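Local coordinates for protein nitrite oxidoreductase subunit B (Kuenenia stuttgartiensis, PDB 7B04) that probably relays electrons through a chain of iron-sulfur clusters between the catalytic subunit and a heme-binding partner as nitrite is oxidised to nitrate, at residues R11-P16 with I116-K121; Q25-F30 with N278-L283; R267-L272 with Q349-E354. One frame throughout, in Å; residues are numbered along the deposited sequence.

Contact 1. Residues R11-P16 with I116-K121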
# COMPACT_ATOMS: atom_id res chain seq x y z
N ARG A 11 -33.73 -23.03 6.65
CA ARG A 11 -34.51 -23.31 7.84
C ARG A 11 -35.29 -22.05 8.19
O ARG A 11 -35.01 -20.97 7.66
CB ARG A 11 -33.58 -23.78 8.98
CG ARG A 11 -34.04 -23.56 10.42
CD ARG A 11 -33.20 -24.37 11.41
NE ARG A 11 -31.88 -23.80 11.65
CZ ARG A 11 -31.65 -22.75 12.44
NH1 ARG A 11 -32.65 -22.15 13.06
NH2 ARG A 11 -30.41 -22.30 12.60
N ARG A 12 -36.28 -22.18 9.05
CA ARG A 12 -36.99 -21.04 9.60
C ARG A 12 -36.32 -20.63 10.90
O ARG A 12 -35.98 -21.48 11.73
CB ARG A 12 -38.48 -21.34 9.78
CG ARG A 12 -39.21 -21.15 8.46
CD ARG A 12 -40.66 -21.59 8.49
NE ARG A 12 -41.48 -20.71 9.32
CZ ARG A 12 -41.96 -19.53 8.92
NH1 ARG A 12 -41.70 -19.07 7.70
NH2 ARG A 12 -42.69 -18.81 9.75
N MET A 13 -36.17 -19.32 11.09
CA MET A 13 -35.30 -18.73 12.10
C MET A 13 -36.09 -17.85 13.06
O MET A 13 -37.18 -17.38 12.74
CB MET A 13 -34.20 -17.90 11.42
CG MET A 13 -33.13 -17.38 12.34
SD MET A 13 -32.50 -15.85 11.64
CE MET A 13 -31.93 -16.50 10.11
N GLU A 14 -35.53 -17.63 14.24
CA GLU A 14 -36.16 -16.79 15.25
C GLU A 14 -35.65 -15.36 15.12
O GLU A 14 -34.44 -15.12 15.21
CB GLU A 14 -35.89 -17.32 16.66
CG GLU A 14 -36.58 -16.52 17.76
CD GLU A 14 -38.05 -16.90 17.92
OE1 GLU A 14 -38.85 -16.04 18.34
OE2 GLU A 14 -38.39 -18.07 17.65
N TYR A 15 -36.58 -14.42 14.94
CA TYR A 15 -36.29 -13.00 14.81
C TYR A 15 -37.38 -12.20 15.52
O TYR A 15 -38.53 -12.65 15.60
CB TYR A 15 -36.19 -12.57 13.33
CG TYR A 15 -35.35 -11.34 13.15
CD1 TYR A 15 -34.03 -11.30 13.57
CD2 TYR A 15 -35.90 -10.20 12.59
CE1 TYR A 15 -33.27 -10.15 13.43
CE2 TYR A 15 -35.14 -9.04 12.44
CZ TYR A 15 -33.82 -9.03 12.86
OH TYR A 15 -33.08 -7.88 12.70
N PRO A 16 -37.03 -11.02 16.07
CA PRO A 16 -38.06 -10.19 16.73
C PRO A 16 -39.17 -9.72 15.80
O PRO A 16 -40.32 -9.58 16.24
CB PRO A 16 -37.25 -9.01 17.27
CG PRO A 16 -35.89 -9.59 17.47
CD PRO A 16 -35.67 -10.49 16.32
N ILE A 116 -27.30 -16.57 16.51
CA ILE A 116 -27.05 -15.66 17.63
C ILE A 116 -28.35 -15.26 18.31
O ILE A 116 -28.37 -15.00 19.52
CB ILE A 116 -26.25 -14.43 17.16
CG1 ILE A 116 -27.04 -13.64 16.11
CG2 ILE A 116 -24.90 -14.85 16.60
CD1 ILE A 116 -26.53 -12.23 15.91
N PHE A 117 -29.45 -15.21 17.55
CA PHE A 117 -30.75 -14.92 18.15
C PHE A 117 -31.26 -16.11 18.95
O PHE A 117 -31.76 -15.95 20.07
CB PHE A 117 -31.75 -14.53 17.06
CG PHE A 117 -31.22 -13.50 16.10
CD1 PHE A 117 -31.19 -12.16 16.45
CD2 PHE A 117 -30.76 -13.88 14.85
CE1 PHE A 117 -30.71 -11.21 15.57
CE2 PHE A 117 -30.28 -12.94 13.96
CZ PHE A 117 -30.25 -11.60 14.32
N GLU A 118 -31.13 -17.32 18.40
CA GLU A 118 -31.66 -18.51 19.06
C GLU A 118 -30.80 -18.94 20.25
O GLU A 118 -31.33 -19.51 21.21
CB GLU A 118 -31.79 -19.65 18.06
CG GLU A 118 -32.67 -19.31 16.86
CD GLU A 118 -32.55 -20.32 15.73
OE1 GLU A 118 -31.67 -21.20 15.81
OE2 GLU A 118 -33.33 -20.22 14.76
N VAL A 119 -29.49 -18.69 20.21
CA VAL A 119 -28.66 -18.92 21.39
C VAL A 119 -29.12 -18.03 22.53
O VAL A 119 -29.22 -18.47 23.68
CB VAL A 119 -27.17 -18.70 21.06
CG1 VAL A 119 -26.35 -18.62 22.34
CG2 VAL A 119 -26.65 -19.81 20.17
N ALA A 120 -29.41 -16.76 22.23
CA ALA A 120 -29.90 -15.84 23.25
C ALA A 120 -31.25 -16.29 23.80
O ALA A 120 -31.52 -16.14 24.99
CB ALA A 120 -30.01 -14.43 22.66
N LYS A 121 -32.09 -16.86 22.94
CA LYS A 121 -33.42 -17.29 23.37
C LYS A 121 -33.34 -18.52 24.27
O LYS A 121 -34.00 -18.58 25.32
CB LYS A 121 -34.29 -17.57 22.15
CG LYS A 121 -35.77 -17.74 22.46
CD LYS A 121 -36.59 -17.86 21.19
CE LYS A 121 -38.03 -18.22 21.50
NZ LYS A 121 -38.35 -18.03 22.95

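Contact 2. Residues Q25-F30 with N278-L283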
# COMPACT_ATOMS: atom_id res chain seq x y z
N GLN A 25 -32.55 -6.69 -3.15
CA GLN A 25 -31.59 -6.54 -2.06
C GLN A 25 -30.23 -6.11 -2.59
O GLN A 25 -29.68 -6.76 -3.48
CB GLN A 25 -31.45 -7.84 -1.27
CG GLN A 25 -30.37 -7.79 -0.19
CD GLN A 25 -30.75 -6.89 0.97
OE1 GLN A 25 -31.89 -6.89 1.42
NE2 GLN A 25 -29.78 -6.13 1.46
N PHE A 26 -29.70 -5.02 -2.03
CA PHE A 26 -28.34 -4.59 -2.30
C PHE A 26 -27.37 -5.73 -2.00
O PHE A 26 -27.29 -6.20 -0.86
CB PHE A 26 -28.00 -3.35 -1.47
CG PHE A 26 -26.55 -2.94 -1.54
CD1 PHE A 26 -25.63 -3.42 -0.62
CD2 PHE A 26 -26.12 -2.06 -2.51
CE1 PHE A 26 -24.30 -3.03 -0.69
CE2 PHE A 26 -24.79 -1.68 -2.58
CZ PHE A 26 -23.88 -2.16 -1.67
N ALA A 27 -26.64 -6.16 -3.02
CA ALA A 27 -25.77 -7.32 -2.89
C ALA A 27 -24.55 -7.14 -3.78
O ALA A 27 -24.55 -6.33 -4.71
CB ALA A 27 -26.51 -8.62 -3.23
N ALA A 28 -23.51 -7.92 -3.48
CA ALA A 28 -22.28 -7.85 -4.24
C ALA A 28 -21.58 -9.20 -4.17
O ALA A 28 -21.79 -9.99 -3.24
CB ALA A 28 -21.36 -6.74 -3.72
N VAL A 29 -20.72 -9.45 -5.16
CA VAL A 29 -19.95 -10.68 -5.25
C VAL A 29 -18.47 -10.32 -5.22
O VAL A 29 -18.02 -9.49 -6.02
CB VAL A 29 -20.28 -11.47 -6.53
CG1 VAL A 29 -19.29 -12.60 -6.74
CG2 VAL A 29 -21.71 -12.00 -6.46
N PHE A 30 -17.72 -10.94 -4.31
CA PHE A 30 -16.29 -10.69 -4.16
C PHE A 30 -15.54 -11.94 -4.60
O PHE A 30 -15.73 -13.02 -4.02
CB PHE A 30 -15.93 -10.35 -2.71
CG PHE A 30 -16.48 -9.04 -2.21
CD1 PHE A 30 -17.35 -8.28 -2.97
CD2 PHE A 30 -16.11 -8.56 -0.97
CE1 PHE A 30 -17.85 -7.09 -2.50
CE2 PHE A 30 -16.61 -7.36 -0.49
CZ PHE A 30 -17.47 -6.63 -1.26
N ASN A 278 -29.61 -11.24 -14.42
CA ASN A 278 -28.83 -10.31 -13.62
C ASN A 278 -27.53 -10.99 -13.20
O ASN A 278 -27.58 -12.06 -12.58
CB ASN A 278 -29.63 -9.87 -12.40
CG ASN A 278 -28.93 -8.81 -11.57
OD1 ASN A 278 -27.79 -8.42 -11.84
ND2 ASN A 278 -29.62 -8.33 -10.54
N PRO A 279 -26.36 -10.43 -13.53
CA PRO A 279 -25.11 -11.11 -13.16
C PRO A 279 -24.96 -11.34 -11.66
O PRO A 279 -24.30 -12.30 -11.26
CB PRO A 279 -24.02 -10.17 -13.70
CG PRO A 279 -24.71 -8.85 -13.88
CD PRO A 279 -26.11 -9.19 -14.28
N ILE A 280 -25.56 -10.49 -10.83
CA ILE A 280 -25.53 -10.72 -9.39
C ILE A 280 -26.36 -11.95 -9.03
O ILE A 280 -25.87 -12.88 -8.38
CB ILE A 280 -26.01 -9.47 -8.64
CG1 ILE A 280 -24.96 -8.36 -8.74
CG2 ILE A 280 -26.30 -9.79 -7.19
CD1 ILE A 280 -23.64 -8.73 -8.10
N THR A 281 -27.63 -11.97 -9.45
CA THR A 281 -28.51 -13.09 -9.14
C THR A 281 -28.02 -14.39 -9.77
O THR A 281 -28.19 -15.46 -9.18
CB THR A 281 -29.94 -12.77 -9.60
OG1 THR A 281 -30.35 -11.51 -9.07
CG2 THR A 281 -30.91 -13.85 -9.14
N TRP A 282 -27.41 -14.31 -10.95
CA TRP A 282 -26.91 -15.51 -11.61
C TRP A 282 -25.80 -16.16 -10.80
O TRP A 282 -25.80 -17.38 -10.59
CB TRP A 282 -26.42 -15.16 -13.02
CG TRP A 282 -26.03 -16.35 -13.85
CD1 TRP A 282 -26.87 -17.27 -14.39
CD2 TRP A 282 -24.70 -16.73 -14.22
NE1 TRP A 282 -26.15 -18.21 -15.09
CE2 TRP A 282 -24.81 -17.90 -15.00
CE3 TRP A 282 -23.43 -16.20 -13.98
CZ2 TRP A 282 -23.70 -18.55 -15.53
CZ3 TRP A 282 -22.33 -16.85 -14.51
CH2 TRP A 282 -22.47 -18.01 -15.28
N LEU A 283 -24.84 -15.36 -10.33
CA LEU A 283 -23.69 -15.91 -9.61
C LEU A 283 -24.09 -16.51 -8.27
O LEU A 283 -23.51 -17.51 -7.83
CB LEU A 283 -22.64 -14.82 -9.41
CG LEU A 283 -21.97 -14.30 -10.68
CD1 LEU A 283 -21.06 -13.12 -10.37
CD2 LEU A 283 -21.20 -15.42 -11.35

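Contact 3. Residues R267-L272 with Q349-E354. With SF4 (iron/sulfur cluster), chain B.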
# COMPACT_ATOMS: atom_id res chain seq x y z
N ARG A 267 -14.76 -7.40 -7.15
CA ARG A 267 -16.10 -7.16 -6.61
C ARG A 267 -17.00 -6.56 -7.68
O ARG A 267 -16.60 -5.63 -8.40
CB ARG A 267 -16.06 -6.27 -5.37
CG ARG A 267 -15.29 -5.02 -5.53
CD ARG A 267 -15.30 -4.17 -4.27
NE ARG A 267 -14.83 -4.84 -3.07
CZ ARG A 267 -14.70 -4.23 -1.89
NH1 ARG A 267 -14.27 -4.90 -0.83
NH2 ARG A 267 -15.01 -2.95 -1.78
N LEU A 268 -18.21 -7.11 -7.79
CA LEU A 268 -19.27 -6.58 -8.64
C LEU A 268 -20.48 -6.32 -7.75
O LEU A 268 -20.94 -7.22 -7.04
CB LEU A 268 -19.62 -7.56 -9.76
CG LEU A 268 -20.70 -7.11 -10.75
CD1 LEU A 268 -20.12 -6.12 -11.75
CD2 LEU A 268 -21.31 -8.31 -11.45
N GLN A 269 -20.99 -5.09 -7.79
CA GLN A 269 -22.09 -4.68 -6.93
C GLN A 269 -23.34 -4.45 -7.76
O GLN A 269 -23.29 -3.83 -8.83
CB GLN A 269 -21.73 -3.40 -6.18
CG GLN A 269 -22.70 -3.04 -5.07
CD GLN A 269 -23.60 -1.88 -5.44
OE1 GLN A 269 -23.18 -0.73 -5.42
NE2 GLN A 269 -24.85 -2.19 -5.77
N GLY A 270 -24.47 -4.95 -7.25
CA GLY A 270 -25.75 -4.81 -7.91
C GLY A 270 -26.90 -5.06 -6.95
O GLY A 270 -26.87 -4.62 -5.80
N PHE A 271 -27.93 -5.77 -7.42
CA PHE A 271 -29.05 -6.14 -6.57
C PHE A 271 -29.42 -7.59 -6.80
O PHE A 271 -29.24 -8.13 -7.90
CB PHE A 271 -30.27 -5.24 -6.83
CG PHE A 271 -30.00 -3.78 -6.60
CD1 PHE A 271 -29.96 -3.27 -5.32
CD2 PHE A 271 -29.79 -2.93 -7.67
CE1 PHE A 271 -29.71 -1.92 -5.11
CE2 PHE A 271 -29.54 -1.59 -7.47
CZ PHE A 271 -29.50 -1.08 -6.19
N LEU A 272 -29.94 -8.23 -5.76
CA LEU A 272 -30.48 -9.58 -5.86
C LEU A 272 -31.91 -9.50 -6.39
O LEU A 272 -32.84 -9.17 -5.65
CB LEU A 272 -30.43 -10.29 -4.51
CG LEU A 272 -29.22 -11.19 -4.28
CD1 LEU A 272 -29.23 -11.76 -2.87
CD2 LEU A 272 -29.19 -12.31 -5.31
N GLN A 349 -18.45 2.01 -13.59
CA GLN A 349 -18.94 2.38 -12.27
C GLN A 349 -20.46 2.36 -12.18
O GLN A 349 -21.00 2.43 -11.07
CB GLN A 349 -18.40 3.75 -11.86
CG GLN A 349 -18.31 4.77 -12.98
CD GLN A 349 -17.33 5.88 -12.66
OE1 GLN A 349 -16.74 5.92 -11.58
NE2 GLN A 349 -17.15 6.80 -13.61
N THR A 350 -21.16 2.28 -13.30
CA THR A 350 -22.61 2.24 -13.29
C THR A 350 -23.08 0.82 -13.00
O THR A 350 -22.52 -0.15 -13.51
CB THR A 350 -23.17 2.71 -14.64
OG1 THR A 350 -22.67 4.02 -14.93
CG2 THR A 350 -24.69 2.75 -14.61
N ILE A 351 -24.12 0.71 -12.17
CA ILE A 351 -24.64 -0.61 -11.82
C ILE A 351 -25.29 -1.24 -13.05
O ILE A 351 -26.06 -0.59 -13.77
CB ILE A 351 -25.64 -0.51 -10.66
CG1 ILE A 351 -24.94 0.01 -9.40
CG2 ILE A 351 -26.28 -1.86 -10.38
CD1 ILE A 351 -25.88 0.34 -8.27
N VAL A 352 -24.99 -2.51 -13.28
CA VAL A 352 -25.52 -3.27 -14.40
C VAL A 352 -26.56 -4.24 -13.86
O VAL A 352 -26.27 -5.04 -12.96
CB VAL A 352 -24.41 -4.02 -15.16
CG1 VAL A 352 -25.03 -5.02 -16.12
CG2 VAL A 352 -23.51 -3.05 -15.89
N TYR A 353 -27.77 -4.18 -14.41
CA TYR A 353 -28.88 -5.01 -13.95
C TYR A 353 -29.06 -6.29 -14.76
O TYR A 353 -29.61 -7.26 -14.24
CB TYR A 353 -30.18 -4.22 -13.96
CG TYR A 353 -30.20 -3.09 -12.96
CD1 TYR A 353 -30.79 -3.25 -11.72
CD2 TYR A 353 -29.61 -1.87 -13.26
CE1 TYR A 353 -30.80 -2.22 -10.80
CE2 TYR A 353 -29.62 -0.83 -12.34
CZ TYR A 353 -30.22 -1.02 -11.12
OH TYR A 353 -30.23 0.00 -10.20
N GLU A 354 -28.63 -6.30 -16.02
CA GLU A 354 -28.73 -7.49 -16.85
C GLU A 354 -27.49 -7.62 -17.72
O GLU A 354 -26.89 -6.61 -18.12
CB GLU A 354 -29.99 -7.42 -17.72
CG GLU A 354 -30.52 -8.74 -18.21
CD GLU A 354 -32.03 -8.73 -18.40
OE1 GLU A 354 -32.67 -7.73 -18.00
OE2 GLU A 354 -32.58 -9.71 -18.94
FE1 SF4 B . -7.78 -4.36 -3.26
FE2 SF4 B . -10.02 -4.03 -1.72
FE3 SF4 B . -9.15 -6.55 -2.35
FE4 SF4 B . -10.25 -4.95 -4.28
S1 SF4 B . -11.30 -5.78 -2.43
S2 SF4 B . -8.36 -6.21 -4.46
S3 SF4 B . -9.49 -2.90 -3.63
S4 SF4 B . -8.05 -5.00 -1.09
O HOH W 1 -27.41 -5.95 -10.66

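Contact 1. Residues R11-P16 with I116-K121
Glu14 and Glu118 lie closest in backbone, CA to CA 6.1 Å, where strand 11-14 passes helix 116-121 with their axes 8.0 Å apart and at 56°. Glu118 runs extended beyond CG (chi2 167°), which carries its carboxylate across to the strand. Its OE2 accepts a hydrogen bond from Arg11 NH1 at 2.7 Å, part of a salt bridge, on the syn lone pair, and lies in the guanidinium plane at its edge. The same oxygen receives a weak, long hydrogen bond from Glu14 N, so it bridges side chain and strand backbone. Arg11 is steadied by a second bond, from NE to Tyr111 O. Glu14 and Lys121 cross nearly at right angles and touch through their methylenes, Glu14 CG to Lys121 CD being 3.7 Å, while the charged ends stay apart. Further along, Tyr15 drives its edge at the face of Phe117, a T-shaped pair with centroids 5.0 Å apart and planes at 88°; Ile116 CG1 covers the other face. Met13 SD adds an oblique Met-aromatic contact, 4.1 Å from Phe117 CD2. Tyr15 also packs on helix 182-186, about 7 Å, side chain to side chain, from Cys178 and Cys183, which bind cluster #3. The contact thus grades from an ionic grip at Arg11 to an aromatic one at Tyr15, and the arginine probably helps keep Glu118 ionised.

Contact 2. Residues Q25-F30 with N278-L283
Ala27 and Val29 belong to the strand that runs inside the mixed sheet of this subunit, and helix 279-286 packs across that sheet, meeting them with Ile280 and Leu283. The short strand and helix axes come within 8.6 Å and cross at 64°, and the backbones are nearest at Ala28 and Ile280, CA to CA 6.7 Å. Ile280 does most of the touching, with its two branches divided between Ala27 and Val29, the two strand residues on the helix side. CG2 rests against Ala27 CB at 4.1 Å. With CG1 anti to the carbonyl carbon (chi1 -71°), the longer arm carries CD1 past the backbone of Ala28 to Val29 CG2, again at 4.1 Å; the two side chains pass in opposite senses. One turn on, Leu283 CD1 settles against both methyls of Val29, 4.1 Å from CG1 and 4.1 Å from CG2. The helix begins with an N-cap: Asn278 OD1 accepts from Ile280 N at 3.2 Å, the donor standing above the carbonyl plane. This bond satisfies a first-turn amide of the very residue that leads the packing, and helps fix where the helix starts over the sheet. Leu283 continues the apolar layer to helix 336-342, through Leu338 and Val341. Ala28 points the other way, to Met259 of helix 257-260, on the side where Thr256 and Cys258 bind cluster #2. No hydrogen bond joins strand and helix. Between these two segments the contact is apolar, methyl against methyl at ordinary van der Waals distance, so the fit depends on the shapes of Ile280, Leu283 and Val29, while the polar groups at the helix start are met by its own N-cap and by Asp273.

Contact 3. Residues R267-L272 with Q349-E354
Phe271 and Tyr353 both hold CG beside the backbone N and opposite the carbonyl carbon (chi1 -59° and -66°), and from these settings their rings come together at the rims. The planes are only 22° apart with centroids 5.7 Å from each other, yet neither ring lies over the other's face. Tyr353 OH arrives at the edge of Phe271, near its plane, 3.2 Å from CE2. Ile351 reaches from the loop onto the strand. Its CG2 sits 3.9 Å from Gly270 CA, where the strand has no side chain, and also lies over one face of the Tyr353 ring, toward its rim. Its extended arm brings CD1 alongside the amide of Gln269, 3.7 Å from NE2, and 4.2 Å from Phe271 CE2. That amide is polar but well occupied: OE1 accepts from Thr256 N, and NE2 donates to Gly270 O at 3.2 Å, the acceptor close to the amide plane. A phenylalanine in place of Tyr353 lacks the hydroxyl, and the Phe271 edge at CE2 would probably lose that neighbour, opening a small gap. No direct hydrogen bond crosses the contact; a water does the bridging, accepting from Phe271 N and donating to Val352 O at 2.7 Å. The backbones come nearest at Gly270 and Ile351. At the N-terminal end of the strand, Arg267 NH1 approaches S1 of an iron-sulfur cluster, the one whose pocket includes Cys262, while its guanidinium makes a cation-pi contact with Phe30. The loop runs into strand 354-358 through a classic beta bulge at Tyr353 and Glu354, so the arrangement joins the start of that strand, with its bulge, to the outermost strand, within this chain, of the mixed sheet that borders the cluster sites.

In the fold
From the N terminus, strand 11-14 comes first, and contact 1 closes its loop about a hundred residues later at helix 116-123. Strand 25-31 leaves from within that loop and finds its partner far beyond it, in helix 279-286, so contacts 1 and 2 cross. Contact 3 opens at strand 267-272, just before contact 2 closes, and ends at 349-354; these two also cross, whereas contacts 1 and 3 follow in series. Contacts 2 and 3 share one sheet, where Ala27 O probably accepts from Gly270 N, and tie it to a helix and to the later bulged sheet. Contact 1 stands apart, near cluster #3.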